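Local coordinates for protein transcriptional regulator ComR (Streptococcus vestibularis F0396, PDB 6HU8) that probably binds DNA as a peptide-responsive competence regulator of the RNPP family, joining a helix-turn-helix domain to a TPR domain, at residues R10-R15 with R39-E44; I72-T77 with F112-E117; D167-H172 with K182-I187; A205-L210 with D231-V236. All coordinates share one frame; numbering follows the deposited sequence.

Contact 1. Residues R10-R15 with R39-E44; sequences RIKTER and RIEKGE
In the Cro/C1-type helix-turn-helix domain, Arg15 near the end of helix 3-17 grips Glu41, the last residue of helix 34-41, which by its place in such domains is probably the recognition helix. The arginine approaches side-on. Its NE gives a nearly straight bond to Glu41 OE2 (2.7 Å, 174°), and its NH2 bonds to Glu41 OE1 at 2.9 Å. Both oxygens use their syn lone pairs, and the two bonds, one to each oxygen, hold the carboxylate flat against the edge of the guanidinium, their planes 19° apart. A bend at chi3 of Arg15 (56°) turns the guanidinium edge toward the carboxylate. Arg22 adds a second salt bridge to OE1; with two arginines beside it, this buried acid is probably charged. Arg15 NH1 is held in turn by the carbonyl of Met20.

Lys12 serves through its hydrocarbon stem, which suits a place beside a carboxylate at the partly exposed margin: its CB packs 3.6 Å from Glu41 CD, the two side chains crossing at about a right angle, while NZ turns off to Glu16. Beneath the charged pair the contact becomes apolar. Branched isoleucines fill the space toward helix 49-59, where both touch Ile55, and Ile11 CD1 rests 3.6 Å from Ile40 CG2.

Contact 2. Residues I72-T77 with F112-E117; sequences IEIPDT and FDILPE
Ile74 sends its two branches in different directions against the segment 112-117. The longer arm, extended through CG1, drives its CD1 end-on toward the ring of Pro116, 3.7 Å from Pro116 CD. The shorter branch, CG2, meets Leu115 CD2 at 3.9 Å, with the two side chains crossing at about a right angle, and also lies 4.1 Å from Ile114 CD1. A beta-branched residue suits this place because its two branches can meet different neighbours, Pro116 with one and Leu115 and Ile114 with the other.

Ile114 answers from the other segment at a slant to Ile74. Its CG1 stands between the backbone N and the carbonyl carbon (chi1 50°), an uncommon setting for isoleucine, and a further turn at chi2 (81°) directs CD1 to Pro75 CD, 3.8 Å away. Ile74 and Pro75 thus share this one methyl.

The two segments are the lead-ins to helices 76-87 and 117-131, in the ComR tetratricopeptide region. Pro75 and Pro116 occupy the N-cap positions of these helices; proline fits there because its backbone nitrogen, which carries no hydrogen, is not needed for helical bonding. Each ring also offers a rigid apolar surface to an isoleucine of the other segment.

Leu115 starts out away from 72-77, yet its CD2 swings back to Ile74, and the residue also packs on Tyr78, Leu120 and Leu123. Ile114 O is buried here without a partner in the model; Ile74 CG1 lies 4.1 Å from Ile114 O.

Contact 3. Residues D167-H172 with K182-I187; sequences DYYFYH and KIFDRI
The hydroxyl end of Tyr169 and the ring of Phe184 meet edge-on: Tyr169 OH lies in the plane of the Phe184 ring at its rim, 3.4 Å from Phe184 CB, while Phe184 CA sits at the edge of the tyrosine ring, 3.2 Å from the same OH. The amide Phe184 N is also close to that oxygen, but the angle is too poor for a hydrogen bond. Ile183 CG2 comes in obliquely, 3.8 Å from Tyr169 CZ, and Phe149 of helix 139-152 stacks on the tyrosine ring.

The side chains of Phe170 and Phe184 cross at about a right angle, with their CE1 atoms 4.0 Å apart. Phe170 CZ meets Ile187 CG2 at 3.7 Å, while the Ile187 side chain runs past Tyr169 in the opposite direction. With CG anti to the backbone N (chi1 160°), the Tyr169 ring is aimed at 182-187, and its length carries OH across to the backbone of Phe184. Long aromatics suit this place because the short helical segments stay 12.1 Å apart at their nearest.

Segments 167-172 and 182-187 run roughly antiparallel (143°); their helices, 160-173 and 181-192, follow one another as a helical hairpin of the kind from which tetratricopeptide-like alpha solenoids are built.

Contact 4. Residues A205-L210 with D231-V236; sequences ALFNDL and DKLLAV
The aromatic contact is a CH-pi interaction: Leu233 CD2 stands over one face of Phe207, 3.7 Å from the ring centroid and 28° off the ring normal. The methyl is displaced toward the rim, 3.3 Å from Phe207 CE1, and the two side chains cross at about a right angle. The carbonyl Leu233 O lies in the ring plane at its edge, where the aromatic hydrogens are slightly positive. Phe207 has its CG anti to the backbone N (chi1 -178°), which carries the ring to helix 226-240; Tyr245 and Val249 also touch it.

Aliphatic packing fills the rest. The same methyl, Leu233 CD2, presses 3.5 Å from Leu210 CB, tighter than ordinary carbon contact, so it is wedged between this leucine and the phenylalanine ring. Val236 spreads its two methyls: CG2 meets Leu206 CD2 at 3.8 Å and lies near Leu210 CD1, while CG1 faces the CB of Phe207. Branched side chains serve well here because each touches several neighbours.

The polar residue in the contact is Lys232. Its CG lies 3.5 Å from Leu210 CD1, adding hydrocarbon to the core, and the bend at chi2 helps lead NZ out to the carbonyls of Leu192 and Gln194, around the end of helix 181-192. A long, flexible chain suits both tasks.

The segments pack closely, with axes 9.7 Å apart and nearly antiparallel at 157°. Helices 200-219 and 226-240 are consecutive, forming a helical hairpin of the tetratricopeptide-like solenoid.

In the fold
The contacts follow one another along the chain, from the helix-turn-helix domain into the tetratricopeptide region. Contacts 1 and 2 have centres about 18 Å apart and are joined by a salt bridge, Arg39 NE to Glu117 OE1 at 2.6 Å. This ties the probable recognition helix to the start of helix 117-131, consistent with the DNA-binding domain being held against the peptide-sensing domain in this apo form. Contacts 3 and 4, centres about 15 Å apart, lie in successive helix pairs and touch where Phe170 CE2 lies 3.7 Å from Asp209 O. Contact 4 lies about 40 Å from contact 1, centre to centre, on the opposite side of the chain's centre.

Contact 1. Residues R10-R15 with R39-E44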
# COMPACT_ATOMS: atom_id res chain seq x y z
N ARG A 10 -20.79 -3.80 -23.23
CA ARG A 10 -21.07 -2.48 -23.80
C ARG A 10 -19.79 -1.77 -24.21
O ARG A 10 -19.72 -1.15 -25.27
CB ARG A 10 -21.84 -1.60 -22.81
CG ARG A 10 -23.33 -1.78 -22.92
CD ARG A 10 -24.06 -0.89 -21.94
NE ARG A 10 -25.18 -1.60 -21.33
CZ ARG A 10 -25.21 -2.03 -20.07
NH1 ARG A 10 -26.29 -2.66 -19.62
NH2 ARG A 10 -24.18 -1.82 -19.25
N ILE A 11 -18.78 -1.87 -23.36
CA ILE A 11 -17.48 -1.30 -23.66
C ILE A 11 -16.88 -1.97 -24.89
O ILE A 11 -16.40 -1.29 -25.81
CB ILE A 11 -16.53 -1.45 -22.47
CG1 ILE A 11 -16.96 -0.52 -21.32
CG2 ILE A 11 -15.11 -1.17 -22.89
CD1 ILE A 11 -16.25 -0.82 -19.98
N LYS A 12 -16.90 -3.29 -24.89
CA LYS A 12 -16.34 -4.06 -25.98
C LYS A 12 -17.06 -3.79 -27.30
O LYS A 12 -16.41 -3.67 -28.35
CB LYS A 12 -16.38 -5.56 -25.66
CG LYS A 12 -15.75 -6.45 -26.74
CD LYS A 12 -15.50 -7.84 -26.19
CE LYS A 12 -16.28 -8.90 -26.95
NZ LYS A 12 -15.59 -9.34 -28.19
N THR A 13 -18.39 -3.71 -27.25
CA THR A 13 -19.16 -3.49 -28.47
C THR A 13 -18.85 -2.13 -29.07
O THR A 13 -18.68 -2.00 -30.28
CB THR A 13 -20.68 -3.62 -28.22
OG1 THR A 13 -20.97 -4.98 -27.87
CG2 THR A 13 -21.46 -3.28 -29.47
N GLU A 14 -18.73 -1.12 -28.22
CA GLU A 14 -18.46 0.23 -28.73
C GLU A 14 -17.04 0.38 -29.26
O GLU A 14 -16.81 1.04 -30.28
CB GLU A 14 -18.72 1.26 -27.64
CG GLU A 14 -18.50 2.69 -28.08
CD GLU A 14 -19.49 3.13 -29.14
OE1 GLU A 14 -19.09 3.86 -30.07
OE2 GLU A 14 -20.68 2.74 -29.04
N ARG A 15 -16.07 -0.22 -28.56
CA ARG A 15 -14.69 -0.23 -29.03
C ARG A 15 -14.62 -0.84 -30.44
O ARG A 15 -13.99 -0.27 -31.34
CB ARG A 15 -13.79 -1.00 -28.07
CG ARG A 15 -12.32 -1.01 -28.50
CD ARG A 15 -11.40 -1.76 -27.54
NE ARG A 15 -11.83 -3.14 -27.30
CZ ARG A 15 -11.67 -4.15 -28.15
NH1 ARG A 15 -11.14 -3.94 -29.35
NH2 ARG A 15 -12.08 -5.37 -27.82
N ARG A 39 -10.02 -7.98 -18.84
CA ARG A 39 -10.76 -8.52 -17.71
C ARG A 39 -12.12 -7.83 -17.59
O ARG A 39 -13.12 -8.45 -17.21
CB ARG A 39 -9.96 -8.38 -16.40
CG ARG A 39 -8.81 -9.39 -16.27
CD ARG A 39 -8.17 -9.38 -14.89
NE ARG A 39 -7.50 -8.13 -14.57
CZ ARG A 39 -6.22 -7.88 -14.84
NH1 ARG A 39 -5.48 -8.80 -15.46
NH2 ARG A 39 -5.69 -6.70 -14.52
N ILE A 40 -12.15 -6.54 -17.92
CA ILE A 40 -13.42 -5.80 -17.90
C ILE A 40 -14.34 -6.32 -19.01
O ILE A 40 -15.49 -6.68 -18.74
CB ILE A 40 -13.19 -4.27 -18.07
CG1 ILE A 40 -12.50 -3.69 -16.83
CG2 ILE A 40 -14.50 -3.53 -18.41
CD1 ILE A 40 -12.03 -2.25 -17.01
N GLU A 41 -13.82 -6.39 -20.24
CA GLU A 41 -14.64 -6.83 -21.37
C GLU A 41 -15.12 -8.27 -21.22
O GLU A 41 -16.16 -8.63 -21.77
CB GLU A 41 -13.88 -6.67 -22.70
CG GLU A 41 -13.62 -5.19 -23.06
CD GLU A 41 -13.01 -5.00 -24.45
OE1 GLU A 41 -12.57 -6.00 -25.06
OE2 GLU A 41 -12.97 -3.85 -24.94
N LYS A 42 -14.40 -9.08 -20.46
CA LYS A 42 -14.79 -10.48 -20.27
C LYS A 42 -15.72 -10.66 -19.08
O LYS A 42 -16.14 -11.77 -18.78
CB LYS A 42 -13.56 -11.38 -20.08
CG LYS A 42 -12.82 -11.76 -21.35
CD LYS A 42 -11.56 -12.55 -21.01
CE LYS A 42 -11.06 -13.36 -22.19
NZ LYS A 42 -11.22 -12.65 -23.49
N GLY A 43 -16.03 -9.57 -18.38
CA GLY A 43 -16.90 -9.64 -17.21
C GLY A 43 -16.18 -10.07 -15.94
O GLY A 43 -16.81 -10.28 -14.90
N GLU A 44 -14.85 -10.19 -15.99
CA GLU A 44 -14.08 -10.64 -14.82
C GLU A 44 -13.90 -9.56 -13.76
O GLU A 44 -13.82 -9.85 -12.56
CB GLU A 44 -12.71 -11.16 -15.26
CG GLU A 44 -12.83 -12.41 -16.10
CD GLU A 44 -11.52 -12.83 -16.72
OE1 GLU A 44 -10.48 -12.60 -16.08
OE2 GLU A 44 -11.54 -13.37 -17.85

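Contact 2. Residues I72-T77 with F112-E117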
# COMPACT_ATOMS: atom_id res chain seq x y z
N ILE A 72 -21.62 1.59 -11.13
CA ILE A 72 -20.34 1.17 -10.57
C ILE A 72 -20.06 1.85 -9.24
O ILE A 72 -18.94 1.77 -8.72
CB ILE A 72 -19.16 1.49 -11.50
CG1 ILE A 72 -19.17 2.98 -11.84
CG2 ILE A 72 -19.21 0.61 -12.73
CD1 ILE A 72 -17.89 3.45 -12.49
N GLU A 73 -21.06 2.52 -8.67
CA GLU A 73 -20.81 3.26 -7.45
C GLU A 73 -20.81 2.36 -6.21
O GLU A 73 -21.50 1.34 -6.13
CB GLU A 73 -21.83 4.39 -7.29
CG GLU A 73 -23.20 3.96 -6.83
CD GLU A 73 -24.17 5.12 -6.85
OE1 GLU A 73 -24.00 6.00 -7.73
OE2 GLU A 73 -25.08 5.16 -6.00
N ILE A 74 -20.01 2.79 -5.24
CA ILE A 74 -19.70 2.02 -4.06
C ILE A 74 -20.36 2.70 -2.86
O ILE A 74 -20.28 3.92 -2.71
CB ILE A 74 -18.17 1.91 -3.87
CG1 ILE A 74 -17.52 1.43 -5.18
CG2 ILE A 74 -17.81 1.01 -2.70
CD1 ILE A 74 -15.99 1.50 -5.15
N PRO A 75 -21.07 1.93 -2.03
CA PRO A 75 -21.78 2.50 -0.88
C PRO A 75 -20.84 3.18 0.13
O PRO A 75 -19.71 2.74 0.31
CB PRO A 75 -22.47 1.29 -0.24
CG PRO A 75 -22.60 0.29 -1.36
CD PRO A 75 -21.37 0.49 -2.22
N ASP A 76 -21.32 4.23 0.79
CA ASP A 76 -20.56 4.91 1.84
C ASP A 76 -20.09 3.93 2.92
O ASP A 76 -19.02 4.09 3.47
CB ASP A 76 -21.39 6.03 2.49
CG ASP A 76 -21.55 7.24 1.59
OD1 ASP A 76 -20.83 7.33 0.57
OD2 ASP A 76 -22.39 8.11 1.90
N THR A 77 -20.91 2.92 3.19
CA THR A 77 -20.62 1.92 4.21
C THR A 77 -19.31 1.15 3.94
O THR A 77 -18.58 0.80 4.87
CB THR A 77 -21.78 0.92 4.32
OG1 THR A 77 -22.11 0.46 3.00
CG2 THR A 77 -23.01 1.57 4.94
N PHE A 112 -17.78 -7.65 -2.10
CA PHE A 112 -16.91 -8.12 -3.18
C PHE A 112 -17.54 -7.99 -4.57
O PHE A 112 -16.82 -7.88 -5.58
CB PHE A 112 -16.51 -9.58 -2.95
CG PHE A 112 -17.58 -10.56 -3.36
CD1 PHE A 112 -18.59 -10.90 -2.47
CD2 PHE A 112 -17.57 -11.13 -4.62
CE1 PHE A 112 -19.58 -11.78 -2.85
CE2 PHE A 112 -18.56 -12.02 -5.01
CZ PHE A 112 -19.57 -12.35 -4.12
N ASP A 113 -18.87 -8.01 -4.64
CA ASP A 113 -19.54 -8.07 -5.94
C ASP A 113 -19.81 -6.68 -6.53
O ASP A 113 -20.26 -6.57 -7.66
CB ASP A 113 -20.87 -8.86 -5.85
CG ASP A 113 -21.31 -9.39 -7.23
OD1 ASP A 113 -20.42 -9.73 -8.04
OD2 ASP A 113 -22.53 -9.46 -7.51
N ILE A 114 -19.51 -5.62 -5.79
CA ILE A 114 -19.68 -4.29 -6.37
C ILE A 114 -18.37 -3.50 -6.36
O ILE A 114 -18.39 -2.29 -6.57
CB ILE A 114 -20.80 -3.48 -5.64
CG1 ILE A 114 -20.61 -3.50 -4.12
CG2 ILE A 114 -22.17 -4.05 -5.98
CD1 ILE A 114 -19.58 -2.53 -3.58
N LEU A 115 -17.26 -4.19 -6.11
CA LEU A 115 -15.95 -3.53 -6.00
C LEU A 115 -15.14 -3.67 -7.30
O LEU A 115 -15.14 -4.73 -7.93
CB LEU A 115 -15.13 -4.08 -4.82
CG LEU A 115 -15.64 -3.76 -3.41
CD1 LEU A 115 -14.85 -4.49 -2.31
CD2 LEU A 115 -15.64 -2.26 -3.14
N PRO A 116 -14.47 -2.58 -7.71
CA PRO A 116 -13.56 -2.68 -8.86
C PRO A 116 -12.27 -3.40 -8.48
O PRO A 116 -12.00 -3.67 -7.31
CB PRO A 116 -13.28 -1.22 -9.21
CG PRO A 116 -13.38 -0.51 -7.90
CD PRO A 116 -14.49 -1.22 -7.14
N GLU A 117 -11.47 -3.70 -9.49
CA GLU A 117 -10.25 -4.47 -9.34
C GLU A 117 -9.29 -3.89 -8.31
O GLU A 117 -8.69 -4.63 -7.53
CB GLU A 117 -9.57 -4.57 -10.69
CG GLU A 117 -8.61 -5.69 -10.86
CD GLU A 117 -8.18 -5.80 -12.32
OE1 GLU A 117 -8.88 -6.48 -13.12
OE2 GLU A 117 -7.16 -5.18 -12.66

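Contact 3. Residues D167-H172 with K182-I187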
# COMPACT_ATOMS: atom_id res chain seq x y z
N ASP A 167 3.21 -0.87 -0.80
CA ASP A 167 3.50 -1.78 0.30
C ASP A 167 3.77 -3.20 -0.22
O ASP A 167 4.75 -3.85 0.18
CB ASP A 167 2.34 -1.78 1.30
CG ASP A 167 2.79 -2.07 2.71
OD1 ASP A 167 3.99 -2.35 2.92
OD2 ASP A 167 1.93 -2.00 3.62
N TYR A 168 2.92 -3.68 -1.14
CA TYR A 168 3.07 -5.02 -1.71
C TYR A 168 4.39 -5.14 -2.47
O TYR A 168 5.05 -6.20 -2.47
CB TYR A 168 1.90 -5.36 -2.63
CG TYR A 168 1.59 -6.84 -2.76
CD1 TYR A 168 1.57 -7.66 -1.63
CD2 TYR A 168 1.29 -7.41 -3.99
CE1 TYR A 168 1.27 -9.01 -1.74
CE2 TYR A 168 0.98 -8.76 -4.11
CZ TYR A 168 0.98 -9.55 -2.98
OH TYR A 168 0.67 -10.88 -3.10
N TYR A 169 4.78 -4.05 -3.13
CA TYR A 169 6.07 -4.00 -3.82
C TYR A 169 7.22 -4.22 -2.83
O TYR A 169 8.05 -5.10 -3.02
CB TYR A 169 6.22 -2.67 -4.57
CG TYR A 169 7.67 -2.32 -4.91
CD1 TYR A 169 8.44 -3.14 -5.73
CD2 TYR A 169 8.25 -1.16 -4.40
CE1 TYR A 169 9.76 -2.82 -6.04
CE2 TYR A 169 9.58 -0.83 -4.69
CZ TYR A 169 10.33 -1.66 -5.51
OH TYR A 169 11.63 -1.35 -5.80
N PHE A 170 7.25 -3.44 -1.75
CA PHE A 170 8.28 -3.61 -0.72
C PHE A 170 8.27 -5.03 -0.16
O PHE A 170 9.33 -5.61 0.11
CB PHE A 170 8.10 -2.59 0.41
CG PHE A 170 8.35 -1.17 -0.03
CD1 PHE A 170 9.35 -0.89 -0.95
CD2 PHE A 170 7.59 -0.14 0.47
CE1 PHE A 170 9.60 0.41 -1.37
CE2 PHE A 170 7.83 1.17 0.06
CZ PHE A 170 8.83 1.44 -0.87
N TYR A 171 7.07 -5.58 -0.01
CA TYR A 171 6.89 -6.96 0.42
C TYR A 171 7.59 -7.96 -0.52
O TYR A 171 8.03 -9.02 -0.06
CB TYR A 171 5.40 -7.28 0.50
CG TYR A 171 5.03 -8.61 1.10
CD1 TYR A 171 5.26 -8.89 2.44
CD2 TYR A 171 4.37 -9.58 0.34
CE1 TYR A 171 4.88 -10.11 3.00
CE2 TYR A 171 3.98 -10.79 0.89
CZ TYR A 171 4.24 -11.05 2.22
OH TYR A 171 3.85 -12.26 2.77
N HIS A 172 7.69 -7.63 -1.80
CA HIS A 172 8.45 -8.47 -2.75
C HIS A 172 9.95 -8.44 -2.45
O HIS A 172 10.67 -9.41 -2.73
CB HIS A 172 8.26 -8.01 -4.21
CG HIS A 172 6.96 -8.43 -4.81
ND1 HIS A 172 5.74 -8.04 -4.31
CD2 HIS A 172 6.69 -9.21 -5.89
CE1 HIS A 172 4.77 -8.56 -5.05
NE2 HIS A 172 5.33 -9.27 -6.02
N LYS A 182 16.94 1.04 -9.74
CA LYS A 182 16.32 2.22 -10.35
C LYS A 182 14.88 2.37 -9.88
O LYS A 182 14.43 3.48 -9.56
CB LYS A 182 16.37 2.14 -11.88
CG LYS A 182 17.78 2.15 -12.46
CD LYS A 182 17.77 1.87 -13.97
CE LYS A 182 19.15 1.37 -14.43
NZ LYS A 182 19.27 1.17 -15.91
N ILE A 183 14.15 1.25 -9.89
CA ILE A 183 12.76 1.26 -9.46
C ILE A 183 12.66 1.65 -7.99
O ILE A 183 11.88 2.53 -7.62
CB ILE A 183 12.09 -0.11 -9.67
CG1 ILE A 183 11.92 -0.40 -11.16
CG2 ILE A 183 10.75 -0.16 -8.94
CD1 ILE A 183 11.22 -1.70 -11.43
N PHE A 184 13.45 0.98 -7.15
CA PHE A 184 13.44 1.24 -5.71
C PHE A 184 13.67 2.72 -5.41
O PHE A 184 12.87 3.36 -4.71
CB PHE A 184 14.48 0.38 -5.00
CG PHE A 184 14.50 0.57 -3.50
CD1 PHE A 184 13.55 -0.06 -2.69
CD2 PHE A 184 15.47 1.37 -2.89
CE1 PHE A 184 13.56 0.11 -1.30
CE2 PHE A 184 15.49 1.55 -1.50
CZ PHE A 184 14.54 0.91 -0.71
N ASP A 185 14.74 3.28 -5.97
CA ASP A 185 15.06 4.68 -5.69
C ASP A 185 13.96 5.62 -6.20
O ASP A 185 13.67 6.63 -5.56
CB ASP A 185 16.40 5.07 -6.32
CG ASP A 185 17.59 4.36 -5.67
OD1 ASP A 185 17.39 3.65 -4.67
OD2 ASP A 185 18.72 4.51 -6.17
N ARG A 186 13.35 5.29 -7.33
CA ARG A 186 12.28 6.13 -7.85
C ARG A 186 11.08 6.10 -6.90
O ARG A 186 10.49 7.13 -6.60
CB ARG A 186 11.83 5.68 -9.24
CG ARG A 186 10.74 6.56 -9.84
CD ARG A 186 9.63 5.74 -10.51
NE ARG A 186 10.14 4.54 -11.17
CZ ARG A 186 10.51 4.48 -12.45
NH1 ARG A 186 10.96 3.34 -12.96
NH2 ARG A 186 10.43 5.56 -13.23
N ILE A 187 10.73 4.91 -6.44
CA ILE A 187 9.58 4.78 -5.54
C ILE A 187 9.85 5.48 -4.21
O ILE A 187 9.04 6.30 -3.75
CB ILE A 187 9.23 3.29 -5.30
CG1 ILE A 187 8.60 2.68 -6.57
CG2 ILE A 187 8.27 3.14 -4.15
CD1 ILE A 187 7.34 3.38 -7.00

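Contact 4. Residues A205-L210 with D231-V236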
# COMPACT_ATOMS: atom_id res chain seq x y z
N ALA A 205 -1.01 4.16 6.11
CA ALA A 205 -0.46 3.47 4.95
C ALA A 205 0.88 4.08 4.59
O ALA A 205 1.83 3.37 4.28
CB ALA A 205 -1.43 3.53 3.75
N LEU A 206 0.96 5.40 4.63
CA LEU A 206 2.22 6.07 4.31
C LEU A 206 3.30 5.75 5.36
O LEU A 206 4.48 5.51 5.02
CB LEU A 206 2.00 7.59 4.21
CG LEU A 206 3.24 8.46 4.00
CD1 LEU A 206 3.85 8.22 2.63
CD2 LEU A 206 2.93 9.94 4.22
N PHE A 207 2.89 5.73 6.62
CA PHE A 207 3.82 5.41 7.69
C PHE A 207 4.39 4.00 7.49
O PHE A 207 5.60 3.78 7.63
CB PHE A 207 3.15 5.53 9.06
CG PHE A 207 4.08 5.25 10.20
CD1 PHE A 207 4.88 6.25 10.71
CD2 PHE A 207 4.16 3.98 10.75
CE1 PHE A 207 5.76 5.99 11.76
CE2 PHE A 207 5.03 3.70 11.79
CZ PHE A 207 5.84 4.71 12.29
N ASN A 208 3.52 3.05 7.17
CA ASN A 208 3.96 1.66 7.01
C ASN A 208 4.87 1.48 5.78
O ASN A 208 5.78 0.65 5.79
CB ASN A 208 2.73 0.75 6.91
CG ASN A 208 2.09 0.52 8.26
OD1 ASN A 208 2.77 0.55 9.29
ND2 ASN A 208 0.77 0.30 8.28
N ASP A 209 4.62 2.25 4.73
CA ASP A 209 5.53 2.24 3.59
C ASP A 209 6.89 2.83 3.97
O ASP A 209 7.92 2.33 3.55
CB ASP A 209 4.96 3.04 2.43
CG ASP A 209 3.93 2.25 1.65
OD1 ASP A 209 3.64 1.11 2.05
OD2 ASP A 209 3.44 2.79 0.66
N LEU A 210 6.87 3.91 4.73
CA LEU A 210 8.13 4.50 5.20
C LEU A 210 8.89 3.52 6.10
O LEU A 210 10.11 3.40 6.01
CB LEU A 210 7.84 5.81 5.92
CG LEU A 210 7.45 6.96 5.00
CD1 LEU A 210 6.86 8.10 5.79
CD2 LEU A 210 8.67 7.43 4.24
N ASP A 231 13.12 11.16 9.29
CA ASP A 231 12.50 12.47 9.45
C ASP A 231 11.03 12.47 8.99
O ASP A 231 10.15 13.08 9.61
CB ASP A 231 13.30 13.52 8.68
CG ASP A 231 14.56 13.95 9.43
OD1 ASP A 231 14.57 13.84 10.66
OD2 ASP A 231 15.53 14.39 8.78
N LYS A 232 10.78 11.77 7.89
CA LYS A 232 9.43 11.72 7.35
C LYS A 232 8.54 10.91 8.29
O LYS A 232 7.40 11.30 8.58
CB LYS A 232 9.42 11.11 5.94
CG LYS A 232 8.08 11.33 5.20
CD LYS A 232 8.03 12.70 4.55
CE LYS A 232 6.77 12.88 3.70
NZ LYS A 232 7.08 13.62 2.44
N LEU A 233 9.08 9.79 8.78
CA LEU A 233 8.35 8.96 9.74
C LEU A 233 7.91 9.77 10.97
O LEU A 233 6.76 9.66 11.42
CB LEU A 233 9.22 7.78 10.18
CG LEU A 233 9.31 6.62 9.21
CD1 LEU A 233 10.59 5.88 9.53
CD2 LEU A 233 8.09 5.72 9.37
N LEU A 234 8.82 10.58 11.50
CA LEU A 234 8.52 11.40 12.66
C LEU A 234 7.52 12.50 12.30
O LEU A 234 6.65 12.85 13.10
CB LEU A 234 9.81 12.01 13.25
CG LEU A 234 10.81 11.03 13.88
CD1 LEU A 234 12.00 11.77 14.47
CD2 LEU A 234 10.14 10.19 14.95
N ALA A 235 7.64 13.03 11.08
CA ALA A 235 6.67 14.04 10.60
C ALA A 235 5.26 13.47 10.49
O ALA A 235 4.28 14.16 10.82
CB ALA A 235 7.11 14.60 9.26
N VAL A 236 5.13 12.23 10.03
CA VAL A 236 3.80 11.61 9.96
C VAL A 236 3.23 11.38 11.36
O VAL A 236 2.06 11.69 11.63
CB VAL A 236 3.81 10.28 9.21
CG1 VAL A 236 2.46 9.60 9.30
CG2 VAL A 236 4.21 10.51 7.75